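Local coordinates for cell division protein FtsX (Streptococcus pneumoniae, PDB 6HE6) that forms, with FtsE, an ABC-transporter-like membrane complex of cell division, its large extracellular loop interacting with the peptidoglycan hydrolase PcsB, at residues Asn8-Val12 against Asn94-Val99. Numbering follows the deposited sequence.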
loop_
_atom_site.group_PDB
_atom_site.type_symbol
_atom_site.label_atom_id
_atom_site.label_comp_id
_atom_site.label_asym_id
_atom_site.label_seq_id
_atom_site.Cartn_x
_atom_site.Cartn_y
_atom_site.Cartn_z
ATOM N N ASN A 8 -16.526 -1.179 -0.318
ATOM C CA ASN A 8 -16.000 -0.968 -1.668
ATOM C C ASN A 8 -16.082 0.496 -2.081
ATOM O O ASN A 8 -15.162 1.025 -2.723
ATOM C CB ASN A 8 -16.773 -1.867 -2.648
ATOM C CG ASN A 8 -16.408 -1.629 -4.120
ATOM O OD1 ASN A 8 -15.263 -1.315 -4.458
ATOM N ND2 ASN A 8 -17.391 -1.806 -5.004
ATOM N N ASN A 9 -17.172 1.172 -1.701
ATOM C CA ASN A 9 -17.482 2.489 -2.235
ATOM C C ASN A 9 -16.598 3.566 -1.635
ATOM O O ASN A 9 -16.711 4.731 -2.034
ATOM C CB ASN A 9 -18.966 2.830 -2.001
ATOM C CG ASN A 9 -19.348 2.909 -0.520
ATOM O OD1 ASN A 9 -18.521 2.718 0.358
ATOM N ND2 ASN A 9 -20.627 3.132 -0.251
ATOM N N VAL A 10 -15.714 3.204 -0.707
ATOM C CA VAL A 10 -14.982 4.193 0.069
ATOM C C VAL A 10 -13.512 3.790 0.109
ATOM O O VAL A 10 -12.682 4.448 0.741
ATOM C CB VAL A 10 -15.617 4.314 1.470
ATOM C CG1 VAL A 10 -15.068 3.285 2.461
ATOM C CG2 VAL A 10 -15.541 5.707 1.983
ATOM N N ARG A 11 -13.170 2.727 -0.600
ATOM C CA ARG A 11 -11.816 2.197 -0.588
ATOM C C ARG A 11 -11.029 2.787 -1.751
ATOM O O ARG A 11 -11.533 2.873 -2.877
ATOM C CB ARG A 11 -11.860 0.671 -0.652
ATOM C CG ARG A 11 -10.526 -0.034 -0.770
ATOM C CD ARG A 11 -10.606 -1.142 -1.811
ATOM N NE ARG A 11 -10.419 -0.593 -3.151
ATOM C CZ ARG A 11 -11.390 -0.461 -4.051
ATOM N NH1 ARG A 11 -12.625 -0.848 -3.758
ATOM N NH2 ARG A 11 -11.126 0.062 -5.244
ATOM N N VAL A 12 -9.809 3.236 -1.464
ATOM C CA VAL A 12 -8.846 3.618 -2.485
ATOM C C VAL A 12 -7.555 2.871 -2.195
ATOM O O VAL A 12 -7.115 2.807 -1.042
ATOM C CB VAL A 12 -8.591 5.137 -2.526
ATOM C CG1 VAL A 12 -7.476 5.453 -3.491
ATOM C CG2 VAL A 12 -9.838 5.881 -2.947
ATOM N N ASN A 94 -13.753 9.231 3.954
ATOM C CA ASN A 94 -14.826 9.537 4.895
ATOM C C ASN A 94 -16.203 9.352 4.262
ATOM O O ASN A 94 -17.158 8.989 4.957
ATOM C CB ASN A 94 -14.681 10.969 5.424
ATOM C CG ASN A 94 -13.785 11.064 6.663
ATOM O OD1 ASN A 94 -13.589 10.088 7.395
ATOM N ND2 ASN A 94 -13.230 12.249 6.894
ATOM N N ALA A 95 -16.328 9.601 2.960
ATOM C CA ALA A 95 -17.584 9.455 2.244
ATOM C C ALA A 95 -17.264 8.979 0.842
ATOM O O ALA A 95 -16.142 9.190 0.362
ATOM C CB ALA A 95 -18.366 10.779 2.188
ATOM N N PRO A 96 -18.209 8.330 0.164
ATOM C CA PRO A 96 -17.960 7.945 -1.235
ATOM C C PRO A 96 -17.530 9.105 -2.117
ATOM O O PRO A 96 -16.632 8.938 -2.952
ATOM C CB PRO A 96 -19.311 7.352 -1.676
ATOM C CG PRO A 96 -19.938 6.860 -0.413
ATOM C CD PRO A 96 -19.492 7.806 0.672
ATOM N N ASN A 97 -18.109 10.294 -1.924
ATOM C CA ASN A 97 -17.827 11.420 -2.809
ATOM C C ASN A 97 -16.402 11.947 -2.679
ATOM O O ASN A 97 -15.926 12.625 -3.597
ATOM C CB ASN A 97 -18.829 12.545 -2.549
ATOM C CG ASN A 97 -20.184 12.251 -3.154
ATOM O OD1 ASN A 97 -20.337 11.298 -3.921
ATOM N ND2 ASN A 97 -21.184 13.048 -2.798
ATOM N N ASP A 98 -15.721 11.667 -1.564
ATOM C CA ASP A 98 -14.334 12.082 -1.373
ATOM C C ASP A 98 -13.338 11.219 -2.132
ATOM O O ASP A 98 -12.153 11.583 -2.200
ATOM C CB ASP A 98 -13.954 12.048 0.115
ATOM C CG ASP A 98 -14.840 12.924 0.975
ATOM O OD1 ASP A 98 -15.164 14.055 0.567
ATOM O OD2 ASP A 98 -15.200 12.479 2.080
ATOM N N VAL A 99 -13.779 10.093 -2.691
ATOM C CA VAL A 99 -12.846 9.103 -3.229
ATOM C C VAL A 99 -12.096 9.659 -4.430
ATOM O O VAL A 99 -10.874 9.511 -4.540
ATOM C CB VAL A 99 -13.593 7.808 -3.598
ATOM C CG1 VAL A 99 -12.836 7.037 -4.686
ATOM C CG2 VAL A 99 -13.824 6.953 -2.377
#
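Val-99 gives the largest share of the contact of any residue, its two methyl groups dividing between Val-12 and the backbone that leads into the strand. CG1, set anti to the backbone N (chi1 155°), meets CG2 of Val-12 at 3.7 Å, the two side chains passing alongside each other head to tail. CG2 of Val-99 lies instead against the main chain, 3.7 Å from O of Asn-9 and 3.9 Å from CA of Val-10. Val-10 lays its CG2 methyl over the face of the Ala-95/Pro-96 peptide, 3.9 Å from the carbonyl C of Ala-95. Asn-9 and Pro-96 lie flank to flank, projecting in the same direction, and the amide ND2 of Asn-9 comes to 3.8 Å from ring atom CG of Pro-96.

The domain has a ferredoxin-like core, with hairpin 26-35 and helix 60-70 as insertions, and 94-99 links its third strand, 88-93, to its second core helix, 99-107. Strand 11-16 neighbours 88-93 in the four-stranded antiparallel sheet, joined by backbone hydrogen bonds between Val-10 and Ala-93 and between Val-12 and Val-91. Val-12 also packs on Val-115 of strand 112-116.

No hydrogen bond links the two segments. Their polar approach is a CA-H...O contact from CA of Pro-96 to the carbonyl O of Asn-9, 3.5 Å long and bent to 137° at the hydrogen. Within 8-12, NH1 of Arg-11 donates to OD1 of Asn-8 at 2.8 Å, in the carbonyl plane and nearly in that of the guanidinium, though bent, 133° at the hydrogen; it ties Arg-11 back to the residue that starts the 3-10 segment.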